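Pre-mRNA-processing-splicing factor 8 (Cryptococcus neoformans var. grubii serotype A, PDB 6MX6) carries an intein, a Hint-fold domain that probably cuts itself out of the host spliceosomal protein and joins the flanking sequences by protein splicing. Local coordinates at residues Thr10-Ala15 and Val20-Val25; Arg53-Thr56 and Glu61-Val64; Tyr165-Tyr168 and Val172-Asn175. All blocks are in the same frame, centred on the assembly; numbering follows the deposited sequence.

Contact 1: Thr10-Ala15 and Val20-Val25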
loop_
_atom_site.group_PDB
_atom_site.type_symbol
_atom_site.label_atom_id
_atom_site.label_comp_id
_atom_site.label_asym_id
_atom_site.label_seq_id
_atom_site.Cartn_x
_atom_site.Cartn_y
_atom_site.Cartn_z
ATOM N N THR A 10 4.489 2.343 9.424
ATOM C CA THR A 10 4.216 1.247 8.509
ATOM C C THR A 10 5.499 0.450 8.284
ATOM O O THR A 10 6.554 1.021 7.994
ATOM C CB THR A 10 3.668 1.774 7.184
ATOM O OG1 THR A 10 2.461 2.530 7.405
ATOM C CG2 THR A 10 3.373 0.619 6.251
ATOM N N ARG A 11 5.410 -0.871 8.436
ATOM C CA ARG A 11 6.575 -1.749 8.365
ATOM C C ARG A 11 6.717 -2.303 6.952
ATOM O O ARG A 11 5.807 -2.969 6.446
ATOM C CB ARG A 11 6.445 -2.888 9.384
ATOM C CG ARG A 11 6.330 -2.412 10.827
ATOM C CD ARG A 11 5.602 -3.422 11.711
ATOM N NE ARG A 11 6.255 -4.725 11.694
ATOM C CZ ARG A 11 5.788 -5.805 12.311
ATOM N NH1 ARG A 11 4.655 -5.739 13.000
ATOM N NH2 ARG A 11 6.453 -6.951 12.236
ATOM N N LEU A 12 7.858 -2.036 6.321
ATOM C CA LEU A 12 8.178 -2.487 4.979
ATOM C C LEU A 12 9.327 -3.482 5.026
ATOM O O LEU A 12 9.992 -3.645 6.052
ATOM C CB LEU A 12 8.549 -1.296 4.091
ATOM C CG LEU A 12 7.582 -0.116 4.195
ATOM C CD1 LEU A 12 8.074 1.074 3.390
ATOM C CD2 LEU A 12 6.194 -0.547 3.727
ATOM N N LEU A 13 9.581 -4.124 3.885
ATOM C CA LEU A 13 10.647 -5.117 3.754
ATOM C C LEU A 13 11.799 -4.534 2.944
ATOM O O LEU A 13 11.597 -4.065 1.819
ATOM C CB LEU A 13 10.130 -6.393 3.084
ATOM C CG LEU A 13 9.150 -7.222 3.912
ATOM C CD1 LEU A 13 8.665 -8.431 3.136
ATOM C CD2 LEU A 13 9.778 -7.636 5.226
ATOM N N ARG A 14 13.001 -4.566 3.517
ATOM C CA ARG A 14 14.200 -4.293 2.739
ATOM C C ARG A 14 14.444 -5.415 1.734
ATOM O O ARG A 14 13.903 -6.519 1.849
ATOM C CB ARG A 14 15.421 -4.158 3.648
ATOM C CG ARG A 14 15.446 -2.931 4.537
ATOM C CD ARG A 14 16.798 -2.811 5.224
ATOM N NE ARG A 14 16.838 -1.711 6.181
ATOM C CZ ARG A 14 17.037 -0.441 5.849
ATOM N NH1 ARG A 14 17.209 -0.102 4.577
ATOM N NH2 ARG A 14 17.060 0.492 6.788
ATOM N N ALA A 15 15.298 -5.132 0.747
ATOM C CA ALA A 15 15.598 -6.134 -0.271
ATOM C C ALA A 15 16.200 -7.402 0.321
ATOM O O ALA A 15 16.100 -8.468 -0.296
ATOM C CB ALA A 15 16.544 -5.556 -1.327
ATOM N N VAL A 20 12.002 -2.494 7.788
ATOM C CA VAL A 20 12.343 -1.081 7.952
ATOM C C VAL A 20 11.044 -0.292 8.055
ATOM O O VAL A 20 10.085 -0.566 7.329
ATOM C CB VAL A 20 13.227 -0.552 6.795
ATOM C CG1 VAL A 20 12.568 -0.780 5.442
ATOM C CG2 VAL A 20 13.540 0.930 6.983
ATOM N N LEU A 21 10.993 0.662 8.980
ATOM C CA LEU A 21 9.819 1.523 9.060
ATOM C C LEU A 21 9.849 2.521 7.909
ATOM O O LEU A 21 10.916 2.938 7.455
ATOM C CB LEU A 21 9.765 2.252 10.403
ATOM C CG LEU A 21 9.645 1.371 11.655
ATOM C CD1 LEU A 21 9.588 2.238 12.911
ATOM C CD2 LEU A 21 8.437 0.449 11.581
ATOM N N VAL A 22 8.662 2.882 7.418
ATOM C CA VAL A 22 8.581 3.693 6.207
ATOM C C VAL A 22 9.335 5.008 6.386
ATOM O O VAL A 22 9.974 5.504 5.451
ATOM C CB VAL A 22 7.109 3.930 5.805
ATOM C CG1 VAL A 22 6.341 4.668 6.908
ATOM C CG2 VAL A 22 7.036 4.711 4.505
ATOM N N GLU A 23 9.291 5.582 7.587
ATOM C CA GLU A 23 9.956 6.857 7.826
ATOM C C GLU A 23 11.466 6.719 7.978
ATOM O O GLU A 23 12.162 7.742 7.989
ATOM C CB GLU A 23 9.375 7.542 9.066
ATOM C CG GLU A 23 9.691 6.855 10.387
ATOM C CD GLU A 23 8.581 5.905 10.820
ATOM O OE1 GLU A 23 7.851 5.415 9.935
ATOM O OE2 GLU A 23 8.438 5.660 12.037
ATOM N N ASP A 24 11.985 5.499 8.089
ATOM C CA ASP A 24 13.425 5.265 8.129
ATOM C C ASP A 24 14.006 4.962 6.755
ATOM O O ASP A 24 15.223 4.795 6.635
ATOM C CB ASP A 24 13.750 4.118 9.094
ATOM C CG ASP A 24 13.341 4.427 10.526
ATOM O OD1 ASP A 24 13.274 5.623 10.880
ATOM O OD2 ASP A 24 13.080 3.475 11.297
ATOM N N VAL A 25 13.166 4.886 5.724
ATOM C CA VAL A 25 13.642 4.672 4.362
ATOM C C VAL A 25 14.352 5.927 3.881
ATOM O O VAL A 25 13.793 7.028 3.937
ATOM C CB VAL A 25 12.472 4.317 3.438
ATOM C CG1 VAL A 25 12.927 4.280 1.983
ATOM C CG2 VAL A 25 11.849 2.979 3.857
#

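Contact 2: Arg53-Thr56 and Glu61-Val64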
loop_
_atom_site.group_PDB
_atom_site.type_symbol
_atom_site.label_atom_id
_atom_site.label_comp_id
_atom_site.label_asym_id
_atom_site.label_seq_id
_atom_site.Cartn_x
_atom_site.Cartn_y
_atom_site.Cartn_z
ATOM N N ARG A 53 -7.890 5.176 6.777
ATOM C CA ARG A 53 -7.628 3.862 7.352
ATOM C C ARG A 53 -8.411 2.818 6.566
ATOM O O ARG A 53 -9.640 2.917 6.444
ATOM C CB ARG A 53 -8.020 3.826 8.832
ATOM C CG ARG A 53 -7.811 2.451 9.488
ATOM C CD ARG A 53 -8.102 2.472 10.981
ATOM N NE ARG A 53 -7.217 3.423 11.645
ATOM C CZ ARG A 53 -6.015 3.119 12.118
ATOM N NH1 ARG A 53 -5.563 1.869 12.045
ATOM N NH2 ARG A 53 -5.264 4.065 12.681
ATOM N N ILE A 54 -7.701 1.824 6.039
ATOM C CA ILE A 54 -8.282 0.709 5.305
ATOM C C ILE A 54 -8.174 -0.527 6.180
ATOM O O ILE A 54 -7.068 -0.910 6.596
ATOM C CB ILE A 54 -7.579 0.489 3.956
ATOM C CG1 ILE A 54 -7.663 1.760 3.119
ATOM C CG2 ILE A 54 -8.219 -0.693 3.214
ATOM C CD1 ILE A 54 -6.739 1.769 1.905
ATOM N N LYS A 55 -9.323 -1.142 6.465
ATOM C CA LYS A 55 -9.405 -2.384 7.226
ATOM C C LYS A 55 -9.928 -3.499 6.335
ATOM O O LYS A 55 -10.900 -3.307 5.591
ATOM C CB LYS A 55 -10.345 -2.250 8.431
ATOM C CG LYS A 55 -9.927 -1.240 9.491
ATOM C CD LYS A 55 -10.951 -1.229 10.616
ATOM C CE LYS A 55 -10.318 -0.926 11.964
ATOM N NZ LYS A 55 -9.297 -1.931 12.339
ATOM N N THR A 56 -9.314 -4.675 6.469
ATOM C CA THR A 56 -9.701 -5.858 5.718
ATOM C C THR A 56 -10.526 -6.795 6.593
ATOM O O THR A 56 -10.478 -6.739 7.823
ATOM C CB THR A 56 -8.463 -6.589 5.181
ATOM O OG1 THR A 56 -7.547 -6.852 6.252
ATOM C CG2 THR A 56 -7.759 -5.733 4.108
ATOM N N GLU A 61 -2.839 -6.256 9.453
ATOM C CA GLU A 61 -2.747 -4.889 9.959
ATOM C C GLU A 61 -3.432 -3.907 9.020
ATOM O O GLU A 61 -3.346 -4.034 7.797
ATOM C CB GLU A 61 -1.277 -4.487 10.132
ATOM C CG GLU A 61 -0.635 -5.045 11.397
ATOM C CD GLU A 61 0.730 -4.440 11.685
ATOM O OE1 GLU A 61 1.181 -3.574 10.904
ATOM O OE2 GLU A 61 1.351 -4.837 12.693
ATOM N N ASP A 62 -4.120 -2.921 9.600
ATOM C CA ASP A 62 -4.734 -1.870 8.795
ATOM C C ASP A 62 -3.680 -1.165 7.947
ATOM O O ASP A 62 -2.539 -0.979 8.371
ATOM C CB ASP A 62 -5.408 -0.812 9.673
ATOM C CG ASP A 62 -6.492 -1.371 10.579
ATOM O OD1 ASP A 62 -6.907 -2.540 10.403
ATOM O OD2 ASP A 62 -6.931 -0.616 11.477
ATOM N N LEU A 63 -4.082 -0.733 6.755
ATOM C CA LEU A 63 -3.238 0.117 5.916
ATOM C C LEU A 63 -3.711 1.556 6.067
ATOM O O LEU A 63 -4.884 1.845 5.828
ATOM C CB LEU A 63 -3.307 -0.315 4.452
ATOM C CG LEU A 63 -2.482 0.521 3.474
ATOM C CD1 LEU A 63 -0.985 0.382 3.807
ATOM C CD2 LEU A 63 -2.776 0.107 2.040
ATOM N N VAL A 64 -2.817 2.466 6.453
ATOM C CA VAL A 64 -3.215 3.854 6.695
ATOM C C VAL A 64 -2.395 4.742 5.770
ATOM O O VAL A 64 -1.163 4.684 5.792
ATOM C CB VAL A 64 -3.031 4.263 8.166
ATOM C CG1 VAL A 64 -3.540 5.669 8.384
ATOM C CG2 VAL A 64 -3.764 3.289 9.098
HETATM O O HOH W 1 -7.319 -4.697 8.765
#

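Contact 3: Tyr165-Tyr168 and Val172-Asn175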
loop_
_atom_site.group_PDB
_atom_site.type_symbol
_atom_site.label_atom_id
_atom_site.label_comp_id
_atom_site.label_asym_id
_atom_site.label_seq_id
_atom_site.Cartn_x
_atom_site.Cartn_y
_atom_site.Cartn_z
ATOM N N TYR A 165 6.288 -2.503 -4.048
ATOM C CA TYR A 165 7.158 -2.961 -2.973
ATOM C C TYR A 165 6.282 -3.647 -1.935
ATOM O O TYR A 165 5.054 -3.655 -2.045
ATOM C CB TYR A 165 7.967 -1.808 -2.362
ATOM C CG TYR A 165 7.105 -0.696 -1.794
ATOM C CD1 TYR A 165 6.457 0.204 -2.630
ATOM C CD2 TYR A 165 6.939 -0.555 -0.422
ATOM C CE1 TYR A 165 5.662 1.204 -2.115
ATOM C CE2 TYR A 165 6.154 0.450 0.100
ATOM C CZ TYR A 165 5.515 1.321 -0.745
ATOM O OH TYR A 165 4.725 2.321 -0.225
ATOM N N LEU A 166 6.914 -4.232 -0.923
ATOM C CA LEU A 166 6.211 -5.118 -0.004
ATOM C C LEU A 166 6.149 -4.550 1.404
ATOM O O LEU A 166 7.165 -4.092 1.946
ATOM C CB LEU A 166 6.874 -6.494 0.031
ATOM C CG LEU A 166 6.724 -7.323 -1.244
ATOM C CD1 LEU A 166 7.255 -8.732 -1.009
ATOM C CD2 LEU A 166 5.281 -7.349 -1.737
ATOM N N ARG A 167 4.958 -4.612 2.000
ATOM C CA ARG A 167 4.812 -4.505 3.444
ATOM C C ARG A 167 5.392 -5.755 4.104
ATOM O O ARG A 167 5.621 -6.777 3.456
ATOM C CB ARG A 167 3.331 -4.338 3.818
ATOM C CG ARG A 167 3.071 -3.641 5.160
ATOM C CD ARG A 167 1.601 -3.250 5.330
ATOM N NE ARG A 167 0.745 -4.406 5.606
ATOM C CZ ARG A 167 -0.514 -4.316 6.021
ATOM N NH1 ARG A 167 -1.071 -3.124 6.191
ATOM N NH2 ARG A 167 -1.226 -5.415 6.252
ATOM N N TYR A 168 5.625 -5.664 5.416
ATOM C CA TYR A 168 6.285 -6.749 6.138
ATOM C C TYR A 168 5.508 -8.066 6.042
ATOM O O TYR A 168 6.109 -9.145 6.125
ATOM C CB TYR A 168 6.482 -6.351 7.602
ATOM C CG TYR A 168 5.225 -6.555 8.414
ATOM C CD1 TYR A 168 4.168 -5.656 8.331
ATOM C CD2 TYR A 168 5.080 -7.663 9.234
ATOM C CE1 TYR A 168 3.007 -5.852 9.060
ATOM C CE2 TYR A 168 3.928 -7.867 9.965
ATOM C CZ TYR A 168 2.895 -6.965 9.875
ATOM O OH TYR A 168 1.749 -7.183 10.609
ATOM N N VAL A 172 1.151 -6.042 -1.133
ATOM C CA VAL A 172 1.795 -5.341 -2.235
ATOM C C VAL A 172 1.331 -3.889 -2.236
ATOM O O VAL A 172 0.130 -3.607 -2.312
ATOM C CB VAL A 172 1.503 -6.019 -3.581
ATOM C CG1 VAL A 172 2.074 -5.178 -4.729
ATOM C CG2 VAL A 172 2.094 -7.437 -3.600
ATOM N N LEU A 173 2.291 -2.972 -2.180
ATOM C CA LEU A 173 2.063 -1.538 -2.096
ATOM C C LEU A 173 2.642 -0.860 -3.331
ATOM O O LEU A 173 3.606 -1.347 -3.929
ATOM C CB LEU A 173 2.724 -0.965 -0.836
ATOM C CG LEU A 173 2.182 -1.483 0.498
ATOM C CD1 LEU A 173 3.112 -1.081 1.638
ATOM C CD2 LEU A 173 0.743 -0.990 0.717
ATOM N N HIS A 174 2.051 0.278 -3.689
ATOM C CA HIS A 174 2.459 1.108 -4.814
ATOM C C HIS A 174 3.010 2.438 -4.313
ATOM O O HIS A 174 2.624 2.914 -3.243
ATOM C CB HIS A 174 1.263 1.367 -5.739
ATOM C CG HIS A 174 1.621 2.007 -7.044
ATOM N ND1 HIS A 174 2.002 3.328 -7.150
ATOM C CD2 HIS A 174 1.622 1.514 -8.306
ATOM C CE1 HIS A 174 2.239 3.616 -8.418
ATOM N NE2 HIS A 174 2.018 2.531 -9.139
ATOM N N ASN A 175 3.927 3.030 -5.091
ATOM C CA ASN A 175 4.375 4.417 -4.887
ATOM C C ASN A 175 3.287 5.324 -4.329
ATOM O O ASN A 175 2.322 5.637 -5.029
ATOM C CB ASN A 175 4.864 5.034 -6.203
ATOM C CG ASN A 175 6.209 4.523 -6.619
ATOM O OD1 ASN A 175 6.626 3.446 -6.203
ATOM N ND2 ASN A 175 6.907 5.292 -7.445
#

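Contact 1: Thr10-Ala15 and Val20-Val25
Thr-10 meets Val-22 at the open end of a short antiparallel beta hairpin, strands 11-13 and 19-21, one of several hairpins that build the Hint fold of this intein. Thr-10 O accepts from the backbone N of Val-22 at 2.9 Å, the carbonyl pointing nearly straight at the nitrogen (167°). The same oxygen receives a CA-H...O contact from Leu-21 CA at 3.5 Å. Beside this bond Thr-10 CB rests on the methyl Val-22 CG1 (3.9 Å), while the threonine hydroxyl turns to the carbonyl of Gln-7. Arg-11 faces Leu-21 as a non-hydrogen-bonded pair. Its CG lies next to its own backbone N (chi1 -60°), which brings the aliphatic root against Leu-21: Arg-11 CG and Leu-21 CD2 are 3.6 Å apart, the two chains slanting over each other. A bend about the CG-CD bond (chi3 57°) then leads the guanidinium away, to a salt bridge with Glu-19 and a cation-pi contact with Tyr-168. Leu-12 and Val-20 form the hydrogen-bonded pair, each backbone N 2.9 Å from the other residue's O. Their side chains project from the face opposite Arg-11 and Leu-21, yet they hardly meet. The Leu-12 side chain slants past, bringing CD1 to Val-22 CB (3.9 Å), at the start of the 3-10 turn 22-24 that follows the second strand. Phe-157 of strand 152-159 packs against Leu-12, Val-22 and Val-25, tying this side of the hairpin to the four-stranded sheet. Past the strand, Arg-14 stays extended from CG to NE and crosses the Val-20 side chain at about a right angle. Its CG lies by Val-20 CG1, and one face of its guanidinium takes the other methyl, Val-20 CG2, off-centre near the rim and 3.6 Å from Arg-14 NH2.

Contact 2: Arg53-Thr56 and Glu61-Val64
Asp-62 holds the side chains of Arg-53 and Lys-55 together in a salt-bridge network above one face of the antiparallel hairpin 52-56/63-65. Its OD2 accepts from both cationic side chains through different lone pairs. Arg-53 NH1 comes to the anti lone pair of Asp-62 OD2 at 2.9 Å with an N-H...O angle of 156°, and Lys-55 NZ comes to the syn side of the same oxygen at 2.8 Å. A second, weak bond runs from Lys-55 NZ to Asp-62 OD1 (3.1 Å), so the ammonium straddles the carboxylate. Asp-62 OD2 lies close to the guanidinium plane, but the two flat groups are turned 70° apart, and OD2 alone of the two oxygens bonds to the arginine. A bend about its CG-CD bond (chi3 -60°) folds the Arg-53 chain back to that oxygen. Two positive groups round one carboxylate probably favour its ionised form. Water 1 donates to Asp-62 OD1 at 2.7 Å and accepts from the backbone N of Thr-56, bridging the two segments. The direct backbone bonds belong to the pair Ile-54/Leu-63: Ile-54 N to Leu-63 O is 2.8 Å, and Leu-63 N to Ile-54 O is 3.0 Å. Packing contacts are few. Val-64 CG2 lies over one face of the Arg-53 guanidinium, 3.7 Å from Arg-53 NH1, and on the opposite side of the hairpin Ile-54 and Leu-63 approach loosely through their end methyls. The latter two turn into the protein and pack on Leu-71 of strand 70-76, and Glu-148 gives Arg-53 NH2 a second acid. In the sheet, strand 52-56 lies between strand 139-147, whose Ile-142 and Ile-145 touch Ile-54, and strand 63-65, the outermost on that side within this chain.

Contact 3: Tyr165-Tyr168 and Val172-Asn175
The Tyr-165 ring has Leu-173 CB over one face and the backbone N of Asn-175 at its edge, within the C-terminal antiparallel beta hairpin (strands 164-166 and 172-174) of the Hint fold. Leu-173 CB stands 3.8 Å from the ring centroid and 20° off the normal, a CH-pi contact. Its closest approach, 3.6 Å to Tyr-165 CZ, is displaced toward the hydroxyl end. With CG wedged between the backbone N and carbonyl carbon (chi1 59°), the tyrosine ring folds back over the partner strand. Leu-173 CD1, on the same side but past the rim, meets Tyr-165 CE2 (3.7 Å) and reaches the CB of Arg-167, whose guanidinium pairs with Asp-169. Both backbone bonds join one pair: Tyr-165 N to Leu-173 O is 2.9 Å, and Leu-173 N to Tyr-165 O is 2.8 Å. On the other face of the hairpin, Leu-166 CD2 touches Val-172 CG2. Leu-12 and Leu-6 pack against both Tyr-165 and Leu-173. His-174 and Asn-175 probably correspond to the penultimate His and terminal Asn with which most inteins end; here His-174 ND1 donates to Asn-175 O at 3.2 Å, the oxygen lying in the imidazole plane.

How the contacts relate
All three contacts are antiparallel hairpins, following one another along the chain. Contact 3 is the buried one, nearest the chain centre and mainly apolar; contacts 1 and 2 are partly buried. Contact 2 relies on charge across its strands, whereas in contact 1 the arginines lend mostly their carbon chains and a guanidinium face to the other strand. Contact 3 links the other two: Arg-11 O lies 2.9 Å from Tyr-168 N, probably hydrogen-bonded, and Glu-61 O is at the same distance from Arg-167 NH1. Contacts 1 and 2, their centres about 17 Å apart, meet directly through the weak ion pair between Arg-11 and Glu-61.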